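Local coordinates for protein glucuronan lyase A (Trichoderma reesei, PDB 2ZZJ) that probably cleaves beta-1,4-glucuronan within the chain by a lyase reaction, and carries a bound calcium ion, at residues S109-I114 with G198-S203; D105-T110 with C133-V138. All blocks are in the same frame, centred on the assembly; numbering follows the deposited sequence.

Contact 1 (S109-I114 with G198-S203)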
ATOM      1  N   SER A 109       7.454  -1.723   5.466  1.00 18.41           N
ATOM      2  CA  SER A 109       6.944  -2.705   6.404  1.00 18.83           C
ATOM      3  C   SER A 109       5.725  -3.410   5.819  1.00 18.46           C
ATOM      4  O   SER A 109       5.844  -4.362   5.014  1.00 18.38           O
ATOM      5  CB  SER A 109       6.646  -2.075   7.777  1.00 18.80           C
ATOM      6  OG  SER A 109       5.763  -0.959   7.706  1.00 19.88           O
ATOM      7  N   THR A 110       4.547  -2.967   6.232  1.00 17.28           N
ATOM      8  CA  THR A 110       3.337  -3.564   5.702  1.00 16.51           C
ATOM      9  C   THR A 110       3.156  -3.088   4.256  1.00 16.13           C
ATOM     10  O   THR A 110       3.374  -1.909   3.940  1.00 15.08           O
ATOM     11  CB  THR A 110       2.106  -3.276   6.592  1.00 16.43           C
ATOM     12  OG1 THR A 110       2.088  -4.206   7.703  1.00 16.86           O
ATOM     13  CG2 THR A 110       0.803  -3.427   5.834  1.00 15.88           C
ATOM     14  N   MET A 111       2.776  -4.033   3.389  1.00 15.35           N
ATOM     15  CA  MET A 111       2.524  -3.747   1.969  1.00 15.93           C
ATOM     16  C   MET A 111       1.240  -4.426   1.569  1.00 14.84           C
ATOM     17  O   MET A 111       0.843  -5.467   2.154  1.00 15.98           O
ATOM     18  CB  MET A 111       3.683  -4.229   1.056  1.00 15.25           C
ATOM     19  CG  MET A 111       5.041  -3.558   1.356  1.00 15.95           C
ATOM     20  SD  MET A 111       6.389  -4.328   0.381  1.00 18.60           S
ATOM     21  CE  MET A 111       6.297  -3.323  -1.070  1.00 17.91           C
ATOM     22  N   ILE A 112       0.572  -3.845   0.577  1.00 13.08           N
ATOM     23  CA  ILE A 112      -0.647  -4.436   0.059  1.00 12.32           C
ATOM     24  C   ILE A 112      -0.480  -4.574  -1.437  1.00 12.09           C
ATOM     25  O   ILE A 112      -0.111  -3.615  -2.113  1.00 10.95           O
ATOM     26  CB  ILE A 112      -1.907  -3.560   0.396  1.00 12.54           C
ATOM     27  CG1 ILE A 112      -1.944  -3.254   1.915  1.00 12.66           C
ATOM     28  CG2 ILE A 112      -3.200  -4.264  -0.161  1.00 11.18           C
ATOM     29  CD1 ILE A 112      -3.139  -2.465   2.423  1.00 13.61           C
ATOM     30  N   TRP A 113      -0.750  -5.766  -1.975  1.00 12.94           N
ATOM     31  CA  TRP A 113      -0.528  -5.985  -3.398  1.00 12.87           C
ATOM     32  C   TRP A 113      -1.500  -6.971  -4.009  1.00 13.85           C
ATOM     33  O   TRP A 113      -2.230  -7.627  -3.283  1.00 13.22           O
ATOM     34  CB  TRP A 113       0.929  -6.377  -3.694  1.00 13.06           C
ATOM     35  CG  TRP A 113       1.430  -7.754  -3.207  1.00 14.30           C
ATOM     36  CD1 TRP A 113       1.619  -8.881  -3.987  1.00 15.56           C
ATOM     37  CD2 TRP A 113       1.921  -8.095  -1.899  1.00 15.69           C
ATOM     38  NE1 TRP A 113       2.148  -9.902  -3.229  1.00 14.66           N
ATOM     39  CE2 TRP A 113       2.346  -9.454  -1.952  1.00 14.39           C
ATOM     40  CE3 TRP A 113       2.041  -7.390  -0.679  1.00 14.10           C
ATOM     41  CZ2 TRP A 113       2.888 -10.117  -0.841  1.00 13.39           C
ATOM     42  CZ3 TRP A 113       2.561  -8.059   0.442  1.00 15.29           C
ATOM     43  CH2 TRP A 113       2.979  -9.424   0.337  1.00 15.60           C
ATOM     44  N   ILE A 114      -1.528  -6.978  -5.344  1.00 14.81           N
ATOM     45  CA  ILE A 114      -2.266  -7.979  -6.159  1.00 16.26           C
ATOM     46  C   ILE A 114      -1.273  -9.017  -6.666  1.00 16.13           C
ATOM     47  O   ILE A 114      -0.243  -8.655  -7.216  1.00 15.75           O
ATOM     48  CB  ILE A 114      -2.953  -7.307  -7.419  1.00 16.20           C
ATOM     49  CG1 ILE A 114      -3.792  -6.079  -7.025  1.00 18.44           C
ATOM     50  CG2 ILE A 114      -3.882  -8.291  -8.127  1.00 16.23           C
ATOM     51  CD1 ILE A 114      -4.933  -6.388  -6.085  1.00 18.72           C
ATOM     52  N   GLY A 198      -0.717   3.759  -4.242  1.00 11.56           N
ATOM     53  CA  GLY A 198      -0.389   3.905  -5.646  1.00 11.24           C
ATOM     54  C   GLY A 198       0.158   2.644  -6.276  1.00 11.92           C
ATOM     55  O   GLY A 198       0.499   1.679  -5.576  1.00 12.62           O
ATOM     56  N   LEU A 199       0.246   2.688  -7.601  1.00 12.20           N
ATOM     57  CA  LEU A 199       0.672   1.512  -8.374  1.00 12.98           C
ATOM     58  C   LEU A 199       2.189   1.464  -8.349  1.00 13.81           C
ATOM     59  O   LEU A 199       2.863   2.378  -8.875  1.00 15.00           O
ATOM     60  CB  LEU A 199       0.157   1.630  -9.813  1.00 12.26           C
ATOM     61  CG  LEU A 199       0.658   0.523 -10.775  1.00 13.26           C
ATOM     62  CD1 LEU A 199       0.284  -0.917 -10.275  1.00 14.10           C
ATOM     63  CD2 LEU A 199       0.064   0.797 -12.121  1.00 13.78           C
ATOM     64  N   TYR A 200       2.714   0.402  -7.757  1.00 14.21           N
ATOM     65  CA  TYR A 200       4.151   0.151  -7.697  1.00 14.41           C
ATOM     66  C   TYR A 200       4.438  -1.210  -8.306  1.00 14.33           C
ATOM     67  O   TYR A 200       4.163  -2.260  -7.709  1.00 14.06           O
ATOM     68  CB  TYR A 200       4.649   0.287  -6.248  1.00 15.21           C
ATOM     69  CG  TYR A 200       6.058  -0.228  -5.986  1.00 17.10           C
ATOM     70  CD1 TYR A 200       7.063  -0.072  -6.944  1.00 20.28           C
ATOM     71  CD2 TYR A 200       6.401  -0.785  -4.756  1.00 17.68           C
ATOM     72  CE1 TYR A 200       8.372  -0.515  -6.698  1.00 21.13           C
ATOM     73  CE2 TYR A 200       7.706  -1.257  -4.500  1.00 19.67           C
ATOM     74  CZ  TYR A 200       8.679  -1.090  -5.479  1.00 20.45           C
ATOM     75  OH  TYR A 200       9.965  -1.534  -5.264  1.00 19.28           O
ATOM     76  N   ALA A 201       4.920  -1.199  -9.536  1.00 14.61           N
ATOM     77  CA  ALA A 201       5.041  -2.445 -10.285  1.00 15.05           C
ATOM     78  C   ALA A 201       6.360  -3.062  -9.917  1.00 16.48           C
ATOM     79  O   ALA A 201       7.332  -2.975 -10.672  1.00 18.00           O
ATOM     80  CB  ALA A 201       4.916  -2.172 -11.789  1.00 15.17           C
ATOM     81  N   ASN A 202       6.419  -3.642  -8.724  1.00 17.01           N
ATOM     82  CA  ASN A 202       7.707  -4.040  -8.152  1.00 17.95           C
ATOM     83  C   ASN A 202       8.355  -5.288  -8.797  1.00 18.96           C
ATOM     84  O   ASN A 202       9.588  -5.388  -8.932  1.00 19.36           O
ATOM     85  CB  ASN A 202       7.647  -4.152  -6.619  1.00 17.72           C
ATOM     86  CG  ASN A 202       6.539  -5.059  -6.105  1.00 18.14           C
ATOM     87  OD1 ASN A 202       5.537  -5.291  -6.758  1.00 18.50           O
ATOM     88  ND2 ASN A 202       6.695  -5.511  -4.876  1.00 20.86           N
ATOM     89  N   SER A 203       7.522  -6.236  -9.205  1.00 18.88           N
ATOM     90  CA  SER A 203       8.036  -7.460  -9.825  1.00 18.86           C
ATOM     91  C   SER A 203       8.716  -7.207 -11.165  1.00 20.19           C
ATOM     92  O   SER A 203       9.600  -8.002 -11.563  1.00 21.20           O
ATOM     93  CB  SER A 203       6.929  -8.499  -9.984  1.00 18.62           C
ATOM     94  OG  SER A 203       6.616  -9.090  -8.734  1.00 17.70           O
TER
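Met111 faces Tyr200 and Asn202 across backbones that are well separated: Met111 CA lies 10.6 Å from Tyr200 CA and 11.4 Å from Asn202 CA, and no hydrogen bond joins the two segments. In this beta-jelly roll, side chains alone join strand 106-115, after its corner, to the short strand 199-200 and the start of the following helix. At Thr110 the chain turns a corner, and 111-114 continues as a strand that bonds to 86-95 and 118-126. The 198-203 segment leaves a second corner at Gly198 and runs through the short strand 199-200. An inverse gamma turn centred on Ala201 then leads to the helix 202-207. The turn brings Asn202 N back to within 2.8 Å of Tyr200 O, a weak hydrogen bond, and Asn202 CB lies 3.4 Å above one face of the Tyr200 ring, toward its rim.

Met111 spans the gap between the backbones. Its chain stays extended to SD, with chi2 at 173°, then bends at chi3 (89°), which carries the methyl group to the two partners. CE comes to the edge of the Tyr200 ring, near the ring plane, rather than lying over a face. The ring also stacks on His53, while Asn202 OD1 is hydrogen-bonded to Ser86 OG, so the amide next to the methyl group is held through its oxygen by the first residue of strand 86-95. The touching surface is small, 82 Å² summed over both sides, and mostly buried. Met111 CE is the shared point, 4.2 Å from Tyr200 CE2 and 4.4 Å from Asn202 ND2.

Contact 2 (D105-T110 with C133-V138)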
ATOM      1  N   ASP A 105      18.620   2.267   3.021  1.00 34.74           N
ATOM      2  CA  ASP A 105      18.062   2.354   4.366  1.00 32.94           C
ATOM      3  C   ASP A 105      16.549   2.522   4.388  1.00 31.54           C
ATOM      4  O   ASP A 105      15.966   2.650   5.469  1.00 30.46           O
ATOM      5  CB  ASP A 105      18.759   3.433   5.218  1.00 32.86           C
ATOM      6  CG  ASP A 105      20.127   2.979   5.770  1.00 34.59           C
ATOM      7  OD1 ASP A 105      21.044   3.829   5.752  1.00 36.43           O
ATOM      8  OD2 ASP A 105      20.283   1.814   6.235  1.00 30.91           O
ATOM      9  N   TRP A 106      15.934   2.494   3.208  1.00 29.87           N
ATOM     10  CA  TRP A 106      14.467   2.495   3.106  1.00 29.76           C
ATOM     11  C   TRP A 106      13.977   1.102   3.383  1.00 28.56           C
ATOM     12  O   TRP A 106      14.462   0.150   2.765  1.00 28.66           O
ATOM     13  CB  TRP A 106      14.029   2.894   1.712  1.00 30.18           C
ATOM     14  CG  TRP A 106      14.223   4.311   1.426  1.00 31.60           C
ATOM     15  CD1 TRP A 106      15.337   4.892   0.880  1.00 33.15           C
ATOM     16  CD2 TRP A 106      13.294   5.372   1.670  1.00 33.58           C
ATOM     17  NE1 TRP A 106      15.157   6.255   0.770  1.00 33.86           N
ATOM     18  CE2 TRP A 106      13.909   6.575   1.241  1.00 33.60           C
ATOM     19  CE3 TRP A 106      12.000   5.430   2.221  1.00 33.35           C
ATOM     20  CZ2 TRP A 106      13.270   7.819   1.333  1.00 33.59           C
ATOM     21  CZ3 TRP A 106      11.367   6.658   2.304  1.00 32.46           C
ATOM     22  CH2 TRP A 106      12.004   7.841   1.864  1.00 33.12           C
ATOM     23  N   MET A 107      13.044   0.964   4.321  1.00 26.34           N
ATOM     24  CA  MET A 107      12.462  -0.328   4.612  1.00 24.81           C
ATOM     25  C   MET A 107      10.948  -0.240   4.552  1.00 23.55           C
ATOM     26  O   MET A 107      10.337   0.413   5.408  1.00 21.72           O
ATOM     27  CB  MET A 107      12.860  -0.836   5.991  1.00 24.51           C
ATOM     28  CG  MET A 107      12.654  -2.298   6.163  1.00 24.30           C
ATOM     29  SD  MET A 107      12.338  -2.804   7.827  1.00 28.18           S
ATOM     30  CE  MET A 107      10.601  -2.356   8.048  1.00 27.93           C
ATOM     31  N   PRO A 108      10.341  -0.886   3.545  1.00 22.15           N
ATOM     32  CA  PRO A 108       8.875  -1.025   3.643  1.00 20.87           C
ATOM     33  C   PRO A 108       8.513  -2.012   4.724  1.00 20.34           C
ATOM     34  O   PRO A 108       9.183  -3.053   4.885  1.00 19.60           O
ATOM     35  CB  PRO A 108       8.463  -1.582   2.266  1.00 21.03           C
ATOM     36  CG  PRO A 108       9.732  -2.240   1.686  1.00 21.40           C
ATOM     37  CD  PRO A 108      10.909  -1.475   2.311  1.00 22.86           C
ATOM     38  N   SER A 109       7.454  -1.723   5.466  1.00 18.41           N
ATOM     39  CA  SER A 109       6.944  -2.705   6.404  1.00 18.83           C
ATOM     40  C   SER A 109       5.725  -3.410   5.819  1.00 18.46           C
ATOM     41  O   SER A 109       5.844  -4.362   5.014  1.00 18.38           O
ATOM     42  CB  SER A 109       6.646  -2.075   7.777  1.00 18.80           C
ATOM     43  OG  SER A 109       5.763  -0.959   7.706  1.00 19.88           O
ATOM     44  N   THR A 110       4.547  -2.967   6.232  1.00 17.28           N
ATOM     45  CA  THR A 110       3.337  -3.564   5.702  1.00 16.51           C
ATOM     46  C   THR A 110       3.156  -3.088   4.256  1.00 16.13           C
ATOM     47  O   THR A 110       3.374  -1.909   3.940  1.00 15.08           O
ATOM     48  CB  THR A 110       2.106  -3.276   6.592  1.00 16.43           C
ATOM     49  OG1 THR A 110       2.088  -4.206   7.703  1.00 16.86           O
ATOM     50  CG2 THR A 110       0.803  -3.427   5.834  1.00 15.88           C
ATOM     51  N   CYS A 133      20.722  -7.570  11.782  1.00 38.58           N
ATOM     52  CA  CYS A 133      19.747  -7.313  10.703  1.00 37.65           C
ATOM     53  C   CYS A 133      18.618  -8.317  10.643  1.00 37.76           C
ATOM     54  O   CYS A 133      17.836  -8.310   9.698  1.00 37.36           O
ATOM     55  CB  CYS A 133      20.430  -7.250   9.343  1.00 37.74           C
ATOM     56  SG  CYS A 133      21.505  -5.833   9.199  1.00 35.70           S
ATOM     57  N   GLY A 134      18.538  -9.162  11.671  1.00 37.99           N
ATOM     58  CA  GLY A 134      17.441 -10.108  11.852  1.00 38.69           C
ATOM     59  C   GLY A 134      16.098  -9.406  11.780  1.00 39.00           C
ATOM     60  O   GLY A 134      15.820  -8.489  12.561  1.00 39.07           O
ATOM     61  N   ARG A 135      15.307  -9.810  10.786  1.00 39.40           N
ATOM     62  CA  ARG A 135      13.910  -9.374  10.626  1.00 39.09           C
ATOM     63  C   ARG A 135      13.105 -10.515  10.009  1.00 38.54           C
ATOM     64  O   ARG A 135      13.660 -11.367   9.318  1.00 39.19           O
ATOM     65  CB  ARG A 135      13.823  -8.116   9.755  1.00 39.30           C
ATOM     66  CG  ARG A 135      13.825  -8.383   8.268  1.00 39.71           C
ATOM     67  CD  ARG A 135      13.382  -7.154   7.483  1.00 41.97           C
ATOM     68  NE  ARG A 135      13.724  -7.299   6.072  1.00 44.32           N
ATOM     69  CZ  ARG A 135      13.188  -6.579   5.090  1.00 47.87           C
ATOM     70  NH1 ARG A 135      12.270  -5.652   5.362  1.00 50.38           N
ATOM     71  NH2 ARG A 135      13.561  -6.785   3.829  1.00 48.40           N
ATOM     72  N   ASN A 136      11.801 -10.528  10.273  1.00 37.28           N
ATOM     73  CA  ASN A 136      10.906 -11.564   9.804  1.00 35.71           C
ATOM     74  C   ASN A 136       9.780 -10.900   9.017  1.00 34.40           C
ATOM     75  O   ASN A 136       9.264  -9.868   9.436  1.00 35.16           O
ATOM     76  CB  ASN A 136      10.357 -12.364  11.007  1.00 36.50           C
ATOM     77  CG  ASN A 136       9.632 -13.649  10.599  1.00 38.57           C
ATOM     78  OD1 ASN A 136       8.662 -14.054  11.249  1.00 43.62           O
ATOM     79  ND2 ASN A 136      10.090 -14.295   9.526  1.00 41.59           N
ATOM     80  N   ILE A 137       9.433 -11.478   7.874  1.00 32.58           N
ATOM     81  CA  ILE A 137       8.337 -11.002   7.024  1.00 30.55           C
ATOM     82  C   ILE A 137       7.221 -12.036   7.071  1.00 29.87           C
ATOM     83  O   ILE A 137       7.411 -13.181   6.644  1.00 29.37           O
ATOM     84  CB  ILE A 137       8.802 -10.766   5.569  1.00 31.12           C
ATOM     85  CG1 ILE A 137       9.964  -9.760   5.532  1.00 29.67           C
ATOM     86  CG2 ILE A 137       7.640 -10.282   4.688  1.00 30.63           C
ATOM     87  CD1 ILE A 137      10.660  -9.602   4.147  1.00 30.82           C
ATOM     88  N   VAL A 138       6.064 -11.650   7.604  1.00 27.62           N
ATOM     89  CA  VAL A 138       4.908 -12.558   7.637  1.00 27.33           C
ATOM     90  C   VAL A 138       3.955 -12.182   6.501  1.00 26.90           C
ATOM     91  O   VAL A 138       3.325 -11.127   6.557  1.00 25.72           O
ATOM     92  CB  VAL A 138       4.166 -12.488   8.974  1.00 26.96           C
ATOM     93  CG1 VAL A 138       2.931 -13.365   8.946  1.00 27.82           C
ATOM     94  CG2 VAL A 138       5.103 -12.892  10.151  1.00 27.98           C
TER
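Arg135 reaches across to Met107, and its NH1 is the atom that makes the contact. NH1 lies 3.5 Å from Met107 CG and 3.8 Å from Met107 SD, so the nitrogen sits beside the thioether arm. The backbones themselves stay far apart, 11.0 Å from Met107 CA to Arg135 CA, and both side chains are needed to close the distance. In Arg135, CG is wedged between the backbone N and the carbonyl carbon (chi1 84°); from there the chain stays extended to NE, which projects the guanidinium toward strand 106-115. Met107 starts out differently, with CG opposite its backbone N (chi1 -162°), and bends at chi3 (78°), a turn about the CG-SD bond that displaces only the methyl group beyond the two Met107 atoms nearest Arg135 NH1. The two side chains pass alongside one another in opposite directions.

In the beta-jelly roll these segments belong to strands 106-115 and 135-145 of one antiparallel sheet. Strand 118-126 pairs with both, so the contact joins next-but-one neighbours, across the start of both strands.

The guanidinium has different neighbours at its face and its edge. Ile137 CD1, two residues on in the same strand, rests 4.0 Å above the plane and over its centre. Met107 CG approaches obliquely. Pro108 O comes to the edge, near the plane, but at 4.1 Å from Arg135 NH1 it makes no hydrogen bond; that carbonyl has a weak one from Arg122 NH1 instead. Tyr128, which Met107 also touches, forms a cation-pi interaction with Arg135. NH1 itself is buried here without a hydrogen-bonding partner in the model; within the two segments its nearest neighbours are Met107 CG and SD.

How the contacts relate
Contacts 1 and 2 have centres about 14 Å apart and share Ser109 and Thr110, both drawing on strand 106-115. Its earlier part, before the corner at Thr110, serves contact 2; the part after it serves contact 1. Along the chain the second partners follow in the order 133-138, then 198-203. The strands of both contacts belong to the same antiparallel sheet of the jelly roll, yet connect to strand 106-115 from opposite directions in the strand order: strand 135-145 through strand 118-126, and strand 199-200 through 53-63, 192-197 and 86-95. The bent strand thus meets distant parts of one sheet, and both contacts lie away from the calcium site.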